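PDB 6XSO: cellulase from Uncultured bacterium, which probably hydrolyses internal beta-1,4 linkages in cellulose and related plant polysaccharides, as a broad-specificity GH5_4 endoglucanase. Local coordinates for residues Ile279-Met290 against Leu327-Gln338. Sequence-based numbering, arbitrary orientation.
Sequences ISAIRTDTRDLM and LMFQFVDDFVAQ
The methyl CE of M290 lies over one face of the F335 ring, 4.1 Å from its centroid, a CH-pi contact; OG1 of T286 stands at that ring's edge, in its plane. The F331 ring instead turns its edge to the partner helix, where CG2 of I282 approaches CD1 to 3.6 Å, while CB of F335, one turn on in the same helix, lies over one face, offset toward the rim. CG1 of I279 sits 3.5 Å above the R283 guanidinium plane, over its centre, with a water in plane at the edge. These groups lie between two neighbouring outer helices of a (beta/alpha)8 TIM barrel, 279-298 and 325-341, which follow strands 264-270 and 304-309; the segment axes run 9.9 Å apart at -27°. F335 also stacks on W309, tying the interface to the barrel wall.

T286 is a knob in the hole formed by F331, D334, F335 and Q338. With CG2 anti to the backbone N, its methyl faces the Q338 amide and its hydroxyl donates to a water that in turn donates to D334 OD2 and F331 O. Toward the more open side, the R287 guanidinium and Q338 amide planes are only 8° apart, with NE2 of Q338 over the guanidinium face. R283 NE and D334 OD1, 4.2 Å apart, fall short of a salt bridge; the edge water instead accepts from R283 NH2 and donates to Q330 O, and a separate water accepts from R287 NH2 and donates to D334 OD1. Within its own helix, Q338 NE2 donates to D334 OD2 at 2.7 Å, on the carboxylate's syn side. Together with a bond across the contact, this holds the amide's orientation: Q338 NE2 donates to R283 O at 3.2 Å (N-H...O 153°), approaching that oxygen from the face opposite R287 N.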
loop_
_atom_site.group_PDB
_atom_site.type_symbol
_atom_site.label_atom_id
_atom_site.label_comp_id
_atom_site.label_asym_id
_atom_site.label_seq_id
_atom_site.Cartn_x
_atom_site.Cartn_y
_atom_site.Cartn_z
ATOM N N ILE A 279 17.717 -5.967 -20.934
ATOM C CA ILE A 279 17.172 -4.701 -20.457
ATOM C C ILE A 279 16.147 -4.144 -21.440
ATOM O O ILE A 279 15.159 -3.523 -21.028
ATOM C CB ILE A 279 18.281 -3.693 -20.106
ATOM C CG1 ILE A 279 17.664 -2.443 -19.461
ATOM C CG2 ILE A 279 19.117 -3.315 -21.341
ATOM C CD1 ILE A 279 16.843 -2.670 -18.200
ATOM N N SER A 280 16.327 -4.390 -22.739
ATOM C CA SER A 280 15.316 -3.960 -23.698
ATOM C C SER A 280 13.968 -4.627 -23.414
ATOM O O SER A 280 12.919 -3.971 -23.422
ATOM C CB SER A 280 15.778 -4.259 -25.119
ATOM O OG SER A 280 14.719 -4.012 -26.026
ATOM N N ALA A 281 13.976 -5.935 -23.165
ATOM C CA ALA A 281 12.729 -6.629 -22.879
ATOM C C ALA A 281 12.102 -6.122 -21.584
ATOM O O ALA A 281 10.867 -6.016 -21.481
ATOM C CB ALA A 281 12.981 -8.137 -22.829
ATOM N N ILE A 282 12.937 -5.839 -20.575
ATOM C CA ILE A 282 12.452 -5.328 -19.289
ATOM C C ILE A 282 11.754 -3.987 -19.469
ATOM O O ILE A 282 10.673 -3.754 -18.913
ATOM C CB ILE A 282 13.612 -5.228 -18.277
ATOM C CG1 ILE A 282 14.088 -6.627 -17.886
ATOM C CG2 ILE A 282 13.192 -4.441 -17.027
ATOM C CD1 ILE A 282 15.507 -6.685 -17.318
ATOM N N ARG A 283 12.374 -3.080 -20.234
ATOM C CA ARG A 283 11.754 -1.781 -20.491
ATOM C C ARG A 283 10.406 -1.944 -21.175
ATOM O O ARG A 283 9.442 -1.244 -20.844
ATOM C CB ARG A 283 12.681 -0.904 -21.332
ATOM C CG ARG A 283 13.903 -0.465 -20.563
ATOM C CD ARG A 283 14.741 0.509 -21.371
ATOM N NE ARG A 283 15.984 0.830 -20.686
ATOM C CZ ARG A 283 17.206 0.639 -21.187
ATOM N NH1 ARG A 283 17.388 0.129 -22.403
ATOM N NH2 ARG A 283 18.250 0.981 -20.447
ATOM N N THR A 284 10.317 -2.867 -22.135
ATOM C CA THR A 284 9.039 -3.137 -22.786
ATOM C C THR A 284 8.002 -3.687 -21.810
ATOM O O THR A 284 6.824 -3.310 -21.865
ATOM C CB THR A 284 9.273 -4.111 -23.942
ATOM O OG1 THR A 284 10.169 -3.503 -24.877
ATOM C CG2 THR A 284 7.964 -4.448 -24.617
ATOM N N ASP A 285 8.411 -4.588 -20.915
ATOM C CA ASP A 285 7.493 -5.097 -19.909
ATOM C C ASP A 285 6.996 -3.970 -19.012
ATOM O O ASP A 285 5.816 -3.915 -18.646
ATOM C CB ASP A 285 8.192 -6.123 -19.022
ATOM C CG ASP A 285 8.403 -7.454 -19.689
ATOM O OD1 ASP A 285 7.731 -7.771 -20.706
ATOM O OD2 ASP A 285 9.260 -8.203 -19.167
ATOM N N THR A 286 7.890 -3.070 -18.619
ATOM C CA THR A 286 7.471 -1.952 -17.786
ATOM C C THR A 286 6.522 -1.036 -18.545
ATOM O O THR A 286 5.525 -0.562 -17.984
ATOM C CB THR A 286 8.712 -1.213 -17.285
ATOM O OG1 THR A 286 9.424 -2.071 -16.376
ATOM C CG2 THR A 286 8.329 0.083 -16.583
ATOM N N ARG A 287 6.795 -0.803 -19.832
ATOM C CA ARG A 287 5.899 0.013 -20.645
ATOM C C ARG A 287 4.513 -0.622 -20.724
ATOM O O ARG A 287 3.496 0.077 -20.652
ATOM C CB ARG A 287 6.481 0.207 -22.050
ATOM C CG ARG A 287 5.811 1.333 -22.832
ATOM C CD ARG A 287 6.596 1.707 -24.109
ATOM N NE ARG A 287 8.022 1.384 -24.005
ATOM C CZ ARG A 287 8.926 2.110 -23.344
ATOM N NH1 ARG A 287 8.579 3.227 -22.716
ATOM N NH2 ARG A 287 10.187 1.703 -23.306
ATOM N N ASP A 288 4.451 -1.950 -20.838
ATOM C CA ASP A 288 3.157 -2.629 -20.897
ATOM C C ASP A 288 2.412 -2.486 -19.579
ATOM O O ASP A 288 1.203 -2.217 -19.572
ATOM C CB ASP A 288 3.375 -4.105 -21.233
ATOM C CG ASP A 288 2.100 -4.931 -21.098
ATOM O OD1 ASP A 288 1.209 -4.757 -21.951
ATOM O OD2 ASP A 288 1.990 -5.745 -20.148
ATOM N N LEU A 289 3.116 -2.665 -18.459
ATOM C CA LEU A 289 2.518 -2.452 -17.146
ATOM C C LEU A 289 1.942 -1.048 -17.037
ATOM O O LEU A 289 0.778 -0.862 -16.653
ATOM C CB LEU A 289 3.572 -2.683 -16.059
ATOM C CG LEU A 289 3.301 -2.117 -14.661
ATOM C CD1 LEU A 289 2.159 -2.867 -14.006
ATOM C CD2 LEU A 289 4.515 -2.190 -13.756
ATOM N N MET A 290 2.742 -0.041 -17.376
ATOM C CA MET A 290 2.276 1.329 -17.234
ATOM C C MET A 290 1.122 1.615 -18.185
ATOM O O MET A 290 0.201 2.362 -17.828
ATOM C CB MET A 290 3.430 2.302 -17.482
ATOM C CG MET A 290 4.608 2.149 -16.529
ATOM S SD MET A 290 4.178 2.485 -14.818
ATOM C CE MET A 290 5.660 1.926 -13.959
ATOM N N LEU A 327 21.768 -5.045 -13.702
ATOM C CA LEU A 327 20.497 -5.157 -14.414
ATOM C C LEU A 327 19.347 -4.656 -13.545
ATOM O O LEU A 327 18.437 -3.967 -14.030
ATOM C CB LEU A 327 20.240 -6.601 -14.831
ATOM C CG LEU A 327 19.069 -6.792 -15.788
ATOM C CD1 LEU A 327 19.367 -6.249 -17.186
ATOM C CD2 LEU A 327 18.711 -8.272 -15.868
ATOM N N MET A 328 19.393 -4.958 -12.242
ATOM C CA MET A 328 18.365 -4.462 -11.344
ATOM C C MET A 328 18.363 -2.937 -11.307
ATOM O O MET A 328 17.296 -2.305 -11.309
ATOM C CB MET A 328 18.564 -5.024 -9.936
ATOM C CG MET A 328 17.496 -4.551 -8.996
ATOM S SD MET A 328 17.720 -5.259 -7.370
ATOM C CE MET A 328 16.264 -4.621 -6.553
ATOM N N PHE A 329 19.552 -2.328 -11.238
ATOM C CA PHE A 329 19.645 -0.873 -11.215
ATOM C C PHE A 329 19.162 -0.253 -12.528
ATOM O O PHE A 329 18.565 0.827 -12.513
ATOM C CB PHE A 329 21.082 -0.448 -10.894
ATOM C CG PHE A 329 21.501 -0.659 -9.441
ATOM C CD1 PHE A 329 20.663 -1.221 -8.492
ATOM C CD2 PHE A 329 22.754 -0.267 -9.032
ATOM C CE1 PHE A 329 21.090 -1.381 -7.164
ATOM C CE2 PHE A 329 23.167 -0.422 -7.718
ATOM C CZ PHE A 329 22.357 -0.975 -6.800
ATOM N N GLN A 330 19.429 -0.903 -13.665
ATOM C CA GLN A 330 18.899 -0.402 -14.932
ATOM C C GLN A 330 17.382 -0.509 -14.957
ATOM O O GLN A 330 16.697 0.361 -15.511
ATOM C CB GLN A 330 19.510 -1.178 -16.098
ATOM C CG GLN A 330 21.018 -1.095 -16.147
ATOM C CD GLN A 330 21.621 -2.127 -17.083
ATOM O OE1 GLN A 330 21.209 -2.250 -18.241
ATOM N NE2 GLN A 330 22.592 -2.886 -16.584
ATOM N N PHE A 331 16.846 -1.572 -14.353
ATOM C CA PHE A 331 15.402 -1.716 -14.216
ATOM C C PHE A 331 14.834 -0.594 -13.356
ATOM O O PHE A 331 13.826 0.033 -13.716
ATOM C CB PHE A 331 15.080 -3.106 -13.624
ATOM C CG PHE A 331 13.728 -3.192 -12.962
ATOM C CD1 PHE A 331 12.579 -3.201 -13.726
ATOM C CD2 PHE A 331 13.616 -3.257 -11.587
ATOM C CE1 PHE A 331 11.334 -3.269 -13.135
ATOM C CE2 PHE A 331 12.375 -3.309 -10.983
ATOM C CZ PHE A 331 11.236 -3.329 -11.759
ATOM N N VAL A 332 15.478 -0.331 -12.203
ATOM C CA VAL A 332 15.061 0.750 -11.303
ATOM C C VAL A 332 14.994 2.072 -12.056
ATOM O O VAL A 332 14.008 2.817 -11.966
ATOM C CB VAL A 332 16.032 0.839 -10.107
ATOM C CG1 VAL A 332 15.941 2.188 -9.401
ATOM C CG2 VAL A 332 15.817 -0.335 -9.155
ATOM N N ASP A 333 16.077 2.419 -12.748
ATOM C CA ASP A 333 16.120 3.698 -13.445
ATOM C C ASP A 333 14.894 3.867 -14.333
ATOM O O ASP A 333 14.246 4.919 -14.338
ATOM C CB ASP A 333 17.360 3.761 -14.345
ATOM C CG ASP A 333 18.662 3.928 -13.586
ATOM O OD1 ASP A 333 18.656 4.141 -12.369
ATOM O OD2 ASP A 333 19.728 3.843 -14.244
ATOM N N ASP A 334 14.596 2.839 -15.131
ATOM C CA ASP A 334 13.526 2.946 -16.122
ATOM C C ASP A 334 12.144 2.869 -15.477
ATOM O O ASP A 334 11.210 3.550 -15.924
ATOM C CB ASP A 334 13.704 1.858 -17.181
ATOM C CG ASP A 334 12.574 1.850 -18.197
ATOM O OD1 ASP A 334 12.592 2.731 -19.095
ATOM O OD2 ASP A 334 11.694 0.960 -18.075
ATOM N N PHE A 335 11.982 2.018 -14.459
ATOM C CA PHE A 335 10.690 1.863 -13.786
ATOM C C PHE A 335 10.270 3.171 -13.137
ATOM O O PHE A 335 9.146 3.650 -13.337
ATOM C CB PHE A 335 10.822 0.753 -12.741
ATOM C CG PHE A 335 9.520 0.323 -12.116
ATOM C CD1 PHE A 335 8.760 -0.662 -12.703
ATOM C CD2 PHE A 335 9.088 0.881 -10.924
ATOM C CE1 PHE A 335 7.575 -1.070 -12.116
ATOM C CE2 PHE A 335 7.905 0.460 -10.331
ATOM C CZ PHE A 335 7.146 -0.491 -10.940
ATOM N N VAL A 336 11.190 3.794 -12.394
ATOM C CA VAL A 336 10.886 5.067 -11.751
ATOM C C VAL A 336 10.589 6.128 -12.795
ATOM O O VAL A 336 9.653 6.916 -12.639
ATOM C CB VAL A 336 12.035 5.475 -10.808
ATOM C CG1 VAL A 336 11.866 6.913 -10.322
ATOM C CG2 VAL A 336 12.060 4.512 -9.609
ATOM N N ALA A 337 11.382 6.168 -13.873
ATOM C CA ALA A 337 11.193 7.173 -14.912
ATOM C C ALA A 337 9.858 6.994 -15.625
ATOM O O ALA A 337 9.146 7.977 -15.880
ATOM C CB ALA A 337 12.327 7.107 -15.932
ATOM N N GLN A 338 9.522 5.758 -16.000
ATOM C CA GLN A 338 8.262 5.562 -16.715
ATOM C C GLN A 338 7.078 5.919 -15.821
ATOM O O GLN A 338 6.105 6.531 -16.278
ATOM C CB GLN A 338 8.148 4.133 -17.262
ATOM C CG GLN A 338 9.109 3.788 -18.392
ATOM C CD GLN A 338 8.596 2.635 -19.241
ATOM O OE1 GLN A 338 7.444 2.630 -19.672
ATOM N NE2 GLN A 338 9.449 1.646 -19.472
HETATM O O HOH W 1 17.526 1.761 -17.685
HETATM O O HOH W 2 11.974 -0.981 -16.155
HETATM O O HOH W 3 11.752 3.015 -21.620
#